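Local coordinates for protein cyclodipeptide synthase, BtCDPS (Bacillus thermoamylovorans, PDB 6ZTU) that probably joins two aminoacyl groups, normally delivered by charged tRNAs, into a cyclic dipeptide, at residues A[59-64]-A[108-113]; A[29-34]-A[47-52]. All coordinates share one frame; numbering follows the deposited sequence.

Contact 1: residues A[59-64]-A[108-113]; sequences VTVLLA and IDIYTF. With 0RE ((2S)-hexane-1,2-diol), chain B.
Asp109 meets Thr60 through its carboxylate: Thr60 OG1 donates to Asp109 OD2 at 2.7 Å, arriving at the anti lone pair, the one turned away from OD1. The same hydroxyl also bonds His28, and a water held by Val59 O reaches OD2 weakly. The other oxygen, OD1, accepts the phenol of Tyr111, whose OH lies 2.6 Å from Asp109 OD1 and approaches from above the carboxylate plane, 39° out of it. An alanine here would probably deprive the Thr60 and Tyr111 hydroxyls of the carboxylate that links them and leave the phenol freer to swing. Asp109 O opens the backbone pairing by taking Val61 N at 2.9 Å. Ile110 then runs alongside Val61, both side chains directed to the same face, and its CG2, anti to the backbone N, turns to Leu63, with Ile110 CG2 3.6 Å from Leu63 CD1; helix 79-103 covers this face through Phe94 and Ser97. Strands 59-63 and 110-112 run parallel, their short axes 26° apart, and 110-112 is an outermost strand of the sheet in this Rossmann-like fold of the HUP clan. Tyr111 N and O bond Val61 O and Leu63 N in turn, the latter bond being 2.8 Å from Leu63 N to Tyr111 O. On the opposite face of the sheet from Ile110, the tyrosine ring takes the Thr60 methyl at its edge, CG2 standing 3.7 Å from Tyr111 CD1. Thr112 sets CB against Ala64 O, while its OG1 bonds Ser114 N. Phe113 N closes the ladder on Leu63 O with a more bent bond, 136° at the hydrogen. Ala64 C lies over one face of the Phe113 ring, displaced toward its rim, Ala64 CA comes to 3.7 Å from Phe113 CE2, and the ring edge faces hexanediol C07.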
ATOM      1  N   VAL A  59      14.576   1.204  -5.106  1.00 26.23           N
ATOM      2  CA  VAL A  59      13.681   1.370  -3.968  1.00 26.25           C
ATOM      3  C   VAL A  59      12.778   2.567  -4.233  1.00 28.53           C
ATOM      4  O   VAL A  59      13.264   3.654  -4.570  1.00 27.79           O
ATOM      5  CB  VAL A  59      14.466   1.595  -2.663  1.00 26.32           C
ATOM      6  CG1 VAL A  59      13.520   1.820  -1.501  1.00 26.80           C
ATOM      7  CG2 VAL A  59      15.443   0.444  -2.398  1.00 25.27           C
ATOM      8  N   THR A  60      11.474   2.379  -4.049  1.00 24.71           N
ATOM      9  CA  THR A  60      10.488   3.448  -4.130  1.00 23.38           C
ATOM     10  C   THR A  60       9.585   3.357  -2.907  1.00 23.70           C
ATOM     11  O   THR A  60       9.310   2.263  -2.405  1.00 24.70           O
ATOM     12  CB  THR A  60       9.649   3.339  -5.419  1.00 25.53           C
ATOM     13  OG1 THR A  60      10.518   3.320  -6.558  1.00 25.99           O
ATOM     14  CG2 THR A  60       8.665   4.513  -5.546  1.00 24.14           C
ATOM     15  N   VAL A  61       9.139   4.512  -2.419  1.00 23.45           N
ATOM     16  CA  VAL A  61       8.212   4.598  -1.290  1.00 24.51           C
ATOM     17  C   VAL A  61       6.867   5.096  -1.807  1.00 24.18           C
ATOM     18  O   VAL A  61       6.805   6.114  -2.508  1.00 25.00           O
ATOM     19  CB  VAL A  61       8.767   5.535  -0.198  1.00 25.27           C
ATOM     20  CG1 VAL A  61       7.734   5.804   0.883  1.00 25.89           C
ATOM     21  CG2 VAL A  61      10.034   4.947   0.400  1.00 28.34           C
ATOM     22  N   LEU A  62       5.787   4.394  -1.449  1.00 20.92           N
ATOM     23  CA  LEU A  62       4.430   4.790  -1.816  1.00 20.06           C
ATOM     24  C   LEU A  62       3.696   5.295  -0.580  1.00 22.44           C
ATOM     25  O   LEU A  62       3.555   4.558   0.403  1.00 23.40           O
ATOM     26  CB  LEU A  62       3.655   3.617  -2.421  1.00 21.37           C
ATOM     27  CG  LEU A  62       2.257   3.977  -2.945  1.00 22.59           C
ATOM     28  CD1 LEU A  62       2.340   4.861  -4.209  1.00 25.24           C
ATOM     29  CD2 LEU A  62       1.450   2.699  -3.207  1.00 23.39           C
ATOM     30  N   LEU A  63       3.204   6.527  -0.650  1.00 21.83           N
ATOM     31  CA  LEU A  63       2.412   7.157   0.398  1.00 23.04           C
ATOM     32  C   LEU A  63       0.965   7.301  -0.051  1.00 21.86           C
ATOM     33  O   LEU A  63       0.642   7.208  -1.233  1.00 22.42           O
ATOM     34  CB  LEU A  63       2.974   8.540   0.743  1.00 25.25           C
ATOM     35  CG  LEU A  63       4.465   8.623   1.045  1.00 22.74           C
ATOM     36  CD1 LEU A  63       4.828  10.065   1.425  1.00 25.75           C
ATOM     37  CD2 LEU A  63       4.844   7.661   2.152  1.00 26.25           C
ATOM     38  N   ALA A  64       0.087   7.579   0.912  1.00 24.17           N
ATOM     39  CA  ALA A  64      -1.331   7.699   0.598  1.00 22.51           C
ATOM     40  C   ALA A  64      -1.631   8.983  -0.166  1.00 25.55           C
ATOM     41  O   ALA A  64      -1.059  10.043   0.113  1.00 28.93           O
ATOM     42  CB  ALA A  64      -2.161   7.654   1.882  1.00 26.62           C
ATOM     43  N   ILE A 108      15.566  10.084  -3.942  1.00 29.13           N
ATOM     44  CA  ILE A 108      14.372  10.366  -3.154  1.00 31.29           C
ATOM     45  C   ILE A 108      13.140  10.010  -3.976  1.00 31.21           C
ATOM     46  O   ILE A 108      12.406  10.890  -4.440  1.00 32.18           O
ATOM     47  CB  ILE A 108      14.351  11.832  -2.695  1.00 32.87           C
ATOM     48  CG1 ILE A 108      15.712  12.198  -2.102  1.00 34.06           C
ATOM     49  CG2 ILE A 108      13.270  12.051  -1.642  1.00 32.51           C
ATOM     50  CD1 ILE A 108      16.124  11.315  -0.930  1.00 34.65           C
ATOM     51  N   ASP A 109      12.893   8.711  -4.144  1.00 28.40           N
ATOM     52  CA  ASP A 109      11.830   8.226  -5.018  1.00 27.31           C
ATOM     53  C   ASP A 109      10.597   7.947  -4.162  1.00 27.10           C
ATOM     54  O   ASP A 109      10.381   6.827  -3.702  1.00 27.34           O
ATOM     55  CB  ASP A 109      12.294   6.991  -5.776  1.00 26.65           C
ATOM     56  CG  ASP A 109      11.677   6.891  -7.149  1.00 31.34           C
ATOM     57  OD1 ASP A 109      11.653   7.917  -7.871  1.00 30.14           O
ATOM     58  OD2 ASP A 109      11.211   5.789  -7.506  1.00 29.83           O
ATOM     59  N   ILE A 110       9.789   8.985  -3.950  1.00 26.00           N
ATOM     60  CA  ILE A 110       8.621   8.941  -3.075  1.00 25.97           C
ATOM     61  C   ILE A 110       7.440   9.530  -3.828  1.00 24.40           C
ATOM     62  O   ILE A 110       7.527  10.651  -4.339  1.00 24.81           O
ATOM     63  CB  ILE A 110       8.846   9.729  -1.770  1.00 26.71           C
ATOM     64  CG1 ILE A 110      10.154   9.311  -1.086  1.00 26.30           C
ATOM     65  CG2 ILE A 110       7.629   9.586  -0.835  1.00 28.26           C
ATOM     66  CD1 ILE A 110      10.499  10.171   0.129  1.00 29.17           C
ATOM     67  N   TYR A 111       6.332   8.792  -3.880  1.00 24.94           N
ATOM     68  CA  TYR A 111       5.117   9.235  -4.555  1.00 23.61           C
ATOM     69  C   TYR A 111       3.912   8.916  -3.679  1.00 22.83           C
ATOM     70  O   TYR A 111       3.976   8.038  -2.816  1.00 22.92           O
ATOM     71  CB  TYR A 111       4.940   8.547  -5.916  1.00 23.65           C
ATOM     72  CG  TYR A 111       6.175   8.635  -6.768  1.00 25.31           C
ATOM     73  CD1 TYR A 111       7.163   7.661  -6.707  1.00 27.35           C
ATOM     74  CD2 TYR A 111       6.370   9.719  -7.607  1.00 26.02           C
ATOM     75  CE1 TYR A 111       8.311   7.766  -7.472  1.00 28.23           C
ATOM     76  CE2 TYR A 111       7.508   9.828  -8.371  1.00 25.37           C
ATOM     77  CZ  TYR A 111       8.474   8.854  -8.298  1.00 28.12           C
ATOM     78  OH  TYR A 111       9.610   8.978  -9.069  1.00 30.73           O
ATOM     79  N   THR A 112       2.817   9.645  -3.898  1.00 24.36           N
ATOM     80  CA  THR A 112       1.515   9.215  -3.396  1.00 22.80           C
ATOM     81  C   THR A 112       0.763   8.493  -4.507  1.00 23.23           C
ATOM     82  O   THR A 112       1.065   8.646  -5.699  1.00 22.95           O
ATOM     83  CB  THR A 112       0.651  10.380  -2.881  1.00 25.02           C
ATOM     84  OG1 THR A 112      -0.042  10.999  -3.976  1.00 27.08           O
ATOM     85  CG2 THR A 112       1.481  11.416  -2.147  1.00 26.94           C
ATOM     86  N   PHE A 113      -0.247   7.709  -4.115  1.00 23.02           N
ATOM     87  CA  PHE A 113      -0.972   7.040  -5.189  1.00 24.15           C
ATOM     88  C   PHE A 113      -1.868   7.984  -5.988  1.00 23.49           C
ATOM     89  O   PHE A 113      -2.525   7.525  -6.924  1.00 24.96           O
ATOM     90  CB  PHE A 113      -1.761   5.809  -4.671  1.00 23.78           C
ATOM     91  CG  PHE A 113      -2.813   6.076  -3.601  1.00 22.06           C
ATOM     92  CD1 PHE A 113      -3.926   6.870  -3.861  1.00 26.13           C
ATOM     93  CD2 PHE A 113      -2.734   5.436  -2.376  1.00 22.94           C
ATOM     94  CE1 PHE A 113      -4.908   7.071  -2.885  1.00 25.54           C
ATOM     95  CE2 PHE A 113      -3.717   5.621  -1.394  1.00 23.70           C
ATOM     96  CZ  PHE A 113      -4.802   6.440  -1.657  1.00 25.43           C
TER
HETATM   97  O01 0RE B 301      -2.357  -0.548   1.944  1.00 43.67           O
HETATM   98  C02 0RE B 301      -1.163  -0.607   2.659  1.00 43.91           C
HETATM   99  C03 0RE B 301      -0.003  -0.417   1.687  1.00 36.16           C
HETATM  100  O04 0RE B 301       0.244  -1.622   1.013  1.00 39.28           O
HETATM  101  C05 0RE B 301      -0.368   0.687   0.702  1.00 38.04           C
HETATM  102  C06 0RE B 301      -0.604   1.996   1.453  1.00 36.67           C
HETATM  103  C07 0RE B 301      -1.107   3.034   0.456  1.00 37.19           C
HETATM  104  C08 0RE B 301      -0.015   4.082   0.336  1.00 31.68           C
HETATM  105  O   HOH W   1      13.806   3.552  -7.598  1.00 33.23           O

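Contact 2: residues A[29-34]-A[47-52]; sequences ILLGIS and QLIDWS. With 0RE ((2S)-hexane-1,2-diol), chain B.
The beta-alpha-beta unit made of strand 28-32, helix 42-55 and strand 58-63 supplies this contact, in which Leu31 and Ile29 of the first strand press on Ser52 of the helix. The short strand and helix axes run antiparallel (174°) and approach to 10.2 Å, a spacing filled by side chains. Ser52 OG is met by four methyls, Leu31 CD1 and CD2 and Ile29 CG2 and CD1, the nearest being Leu31 CD2 at 3.5 Å from Ser52 OG. This hydroxyl is buried among carbon atoms, yet it has a partner in its own helix: Ser52 OG donates to Leu48 O at 2.9 Å, tilted 34° from the carbonyl plane. Ser52 N reaches that oxygen from the opposite face, so the Leu48 carbonyl is gripped by two donors, and the OG bond turns the hydroxyl back onto its own helix.

Ile29 extends its chain with CG1 anti to the backbone N (chi1 -177°), which carries CD1 to the edge of the Trp51 ring, 3.6 Å from CZ3. Leu31 CD1 also packs on Ile49 CG1 at 3.8 Å. At the far end, Ile33 and Leu48 overlap with their chains running opposite ways, Ile33 CD1 being 3.8 Å from Leu48 CD1. Gly32 turns its CA to the hexanediol, 4.0 Å from C03, where a side-chain carbon would clash. Such an apolar helix-on-sheet seam is characteristic of the beta-alpha-beta crossover in Rossmann-like folds.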
ATOM      1  N   ILE A  29      11.667  -2.782  -5.098  1.00 22.80           N
ATOM      2  CA  ILE A  29      10.697  -2.896  -4.016  1.00 22.81           C
ATOM      3  C   ILE A  29       9.940  -1.577  -3.896  1.00 24.34           C
ATOM      4  O   ILE A  29      10.523  -0.488  -4.004  1.00 24.11           O
ATOM      5  CB  ILE A  29      11.368  -3.296  -2.682  1.00 23.38           C
ATOM      6  CG1 ILE A  29      10.325  -3.490  -1.574  1.00 24.73           C
ATOM      7  CG2 ILE A  29      12.411  -2.259  -2.277  1.00 24.89           C
ATOM      8  CD1 ILE A  29      10.895  -4.167  -0.317  1.00 23.34           C
ATOM      9  N   LEU A  30       8.621  -1.683  -3.737  1.00 20.40           N
ATOM     10  CA  LEU A  30       7.753  -0.549  -3.452  1.00 20.40           C
ATOM     11  C   LEU A  30       7.294  -0.689  -2.006  1.00 23.93           C
ATOM     12  O   LEU A  30       6.625  -1.669  -1.662  1.00 22.98           O
ATOM     13  CB  LEU A  30       6.555  -0.530  -4.410  1.00 21.21           C
ATOM     14  CG  LEU A  30       5.582   0.656  -4.305  1.00 20.72           C
ATOM     15  CD1 LEU A  30       6.316   1.970  -4.613  1.00 20.94           C
ATOM     16  CD2 LEU A  30       4.398   0.487  -5.224  1.00 22.62           C
ATOM     17  N   LEU A  31       7.661   0.274  -1.166  1.00 22.27           N
ATOM     18  CA  LEU A  31       7.365   0.208   0.264  1.00 22.55           C
ATOM     19  C   LEU A  31       6.052   0.936   0.513  1.00 21.90           C
ATOM     20  O   LEU A  31       5.966   2.142   0.306  1.00 22.40           O
ATOM     21  CB  LEU A  31       8.502   0.834   1.070  1.00 22.49           C
ATOM     22  CG  LEU A  31       9.819   0.063   1.025  1.00 23.10           C
ATOM     23  CD1 LEU A  31      10.936   0.934   1.593  1.00 24.87           C
ATOM     24  CD2 LEU A  31       9.686  -1.236   1.826  1.00 24.05           C
ATOM     25  N   GLY A  32       5.022   0.198   0.929  1.00 22.78           N
ATOM     26  CA  GLY A  32       3.738   0.824   1.193  1.00 24.49           C
ATOM     27  C   GLY A  32       3.671   1.372   2.605  1.00 24.96           C
ATOM     28  O   GLY A  32       3.843   0.620   3.566  1.00 24.38           O
ATOM     29  N   ILE A  33       3.452   2.680   2.748  1.00 23.22           N
ATOM     30  CA  ILE A  33       3.401   3.341   4.050  1.00 24.26           C
ATOM     31  C   ILE A  33       1.954   3.738   4.290  1.00 26.94           C
ATOM     32  O   ILE A  33       1.410   4.588   3.577  1.00 26.06           O
ATOM     33  CB  ILE A  33       4.323   4.565   4.115  1.00 26.55           C
ATOM     34  CG1 ILE A  33       5.735   4.224   3.630  1.00 28.32           C
ATOM     35  CG2 ILE A  33       4.333   5.149   5.531  1.00 27.57           C
ATOM     36  CD1 ILE A  33       6.391   3.078   4.375  1.00 29.19           C
ATOM     37  N   SER A  34       1.331   3.119   5.273  1.00 26.24           N
ATOM     38  CA  SER A  34      -0.097   3.283   5.514  1.00 31.31           C
ATOM     39  C   SER A  34      -0.341   4.492   6.412  1.00 30.82           C
ATOM     40  O   SER A  34       0.343   4.644   7.426  1.00 31.60           O
ATOM     41  CB  SER A  34      -0.671   2.017   6.159  1.00 29.46           C
ATOM     42  OG  SER A  34      -2.077   1.998   6.047  1.00 42.80           O
ATOM     43  N   GLN A  47      14.016   1.454   9.249  1.00 33.41           N
ATOM     44  CA  GLN A  47      14.324   0.036   9.119  1.00 33.70           C
ATOM     45  C   GLN A  47      13.909  -0.486   7.751  1.00 31.71           C
ATOM     46  O   GLN A  47      14.663  -1.215   7.103  1.00 30.97           O
ATOM     47  CB  GLN A  47      13.626  -0.750  10.225  1.00 35.72           C
ATOM     48  CG  GLN A  47      14.219  -0.549  11.603  1.00 38.34           C
ATOM     49  CD  GLN A  47      13.795  -1.655  12.543  1.00 43.97           C
ATOM     50  OE1 GLN A  47      12.612  -1.965  12.646  1.00 47.47           O
ATOM     51  NE2 GLN A  47      14.759  -2.267  13.223  1.00 49.55           N
ATOM     52  N   LEU A  48      12.707  -0.113   7.294  1.00 32.36           N
ATOM     53  CA  LEU A  48      12.238  -0.558   5.981  1.00 28.89           C
ATOM     54  C   LEU A  48      13.205  -0.136   4.885  1.00 28.74           C
ATOM     55  O   LEU A  48      13.572  -0.936   4.015  1.00 28.50           O
ATOM     56  CB  LEU A  48      10.850   0.009   5.686  1.00 29.81           C
ATOM     57  CG  LEU A  48       9.645  -0.476   6.487  1.00 29.10           C
ATOM     58  CD1 LEU A  48       8.434   0.353   6.097  1.00 27.22           C
ATOM     59  CD2 LEU A  48       9.401  -1.955   6.209  1.00 30.16           C
ATOM     60  N   ILE A  49      13.636   1.119   4.924  1.00 30.41           N
ATOM     61  CA  ILE A  49      14.453   1.667   3.852  1.00 30.61           C
ATOM     62  C   ILE A  49      15.893   1.186   3.967  1.00 28.79           C
ATOM     63  O   ILE A  49      16.536   0.891   2.959  1.00 31.11           O
ATOM     64  CB  ILE A  49      14.338   3.202   3.854  1.00 30.61           C
ATOM     65  CG1 ILE A  49      12.931   3.616   3.396  1.00 30.71           C
ATOM     66  CG2 ILE A  49      15.385   3.828   2.952  1.00 30.77           C
ATOM     67  CD1 ILE A  49      12.590   5.061   3.674  1.00 28.30           C
ATOM     68  N   ASP A  50      16.418   1.069   5.191  1.00 34.44           N
ATOM     69  CA  ASP A  50      17.762   0.515   5.366  1.00 34.73           C
ATOM     70  C   ASP A  50      17.849  -0.904   4.823  1.00 31.87           C
ATOM     71  O   ASP A  50      18.768  -1.238   4.069  1.00 29.48           O
ATOM     72  CB  ASP A  50      18.159   0.532   6.842  1.00 36.88           C
ATOM     73  CG  ASP A  50      18.393   1.930   7.366  1.00 41.19           C
ATOM     74  OD1 ASP A  50      18.624   2.841   6.546  1.00 39.93           O
ATOM     75  OD2 ASP A  50      18.352   2.114   8.602  1.00 43.83           O
ATOM     76  N   TRP A  51      16.898  -1.760   5.207  1.00 31.20           N
ATOM     77  CA  TRP A  51      16.862  -3.122   4.691  1.00 30.84           C
ATOM     78  C   TRP A  51      16.667  -3.138   3.182  1.00 30.49           C
ATOM     79  O   TRP A  51      17.330  -3.901   2.475  1.00 29.49           O
ATOM     80  CB  TRP A  51      15.751  -3.914   5.394  1.00 31.81           C
ATOM     81  CG  TRP A  51      15.544  -5.310   4.873  1.00 31.33           C
ATOM     82  CD1 TRP A  51      16.253  -6.431   5.212  1.00 30.93           C
ATOM     83  CD2 TRP A  51      14.551  -5.731   3.936  1.00 30.12           C
ATOM     84  NE1 TRP A  51      15.764  -7.519   4.530  1.00 32.80           N
ATOM     85  CE2 TRP A  51      14.716  -7.119   3.742  1.00 27.52           C
ATOM     86  CE3 TRP A  51      13.529  -5.066   3.242  1.00 29.84           C
ATOM     87  CZ2 TRP A  51      13.901  -7.857   2.878  1.00 29.81           C
ATOM     88  CZ3 TRP A  51      12.721  -5.799   2.384  1.00 27.43           C
ATOM     89  CH2 TRP A  51      12.909  -7.181   2.208  1.00 28.09           C
ATOM     90  N   SER A  52      15.747  -2.313   2.668  1.00 28.64           N
ATOM     91  CA  SER A  52      15.497  -2.306   1.230  1.00 25.81           C
ATOM     92  C   SER A  52      16.733  -1.866   0.466  1.00 29.73           C
ATOM     93  O   SER A  52      17.048  -2.422  -0.591  1.00 29.77           O
ATOM     94  CB  SER A  52      14.333  -1.375   0.899  1.00 27.23           C
ATOM     95  OG  SER A  52      13.111  -1.924   1.356  1.00 28.42           O
TER
HETATM   96  O01 0RE B 301      -2.357  -0.548   1.944  1.00 43.67           O
HETATM   97  C02 0RE B 301      -1.163  -0.607   2.659  1.00 43.91           C
HETATM   98  C03 0RE B 301      -0.003  -0.417   1.687  1.00 36.16           C
HETATM   99  O04 0RE B 301       0.244  -1.622   1.013  1.00 39.28           O
HETATM  100  C05 0RE B 301      -0.368   0.687   0.702  1.00 38.04           C
HETATM  101  C06 0RE B 301      -0.604   1.996   1.453  1.00 36.67           C
HETATM  102  C07 0RE B 301      -1.107   3.034   0.456  1.00 37.19           C
HETATM  103  C08 0RE B 301      -0.015   4.082   0.336  1.00 31.68           C

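Overall arrangement
Contact 2 joins the first strand of a beta-alpha-beta unit to its helix, and contact 1 continues from the unit's second strand to 110-112, so the two follow in series along the chain with centres about 10 Å apart. Strands 28-32 and 58-63 are neighbours in the sheet: Leu62 N lies 2.9 Å from Leu31 O, and Thr60 O 2.9 Å from Leu31 N, both probable hydrogen bonds. Leu63 CD2 also packs 3.7 Å from Ile33 CB. Both contacts border the hexanediol, whose C08 lies 3.4 Å from Leu63 C and 3.6 Å from Ile33 O; Glu180 hydrogen-bonds the diol. The ends of adjacent parallel strands thus form one wall of this pocket.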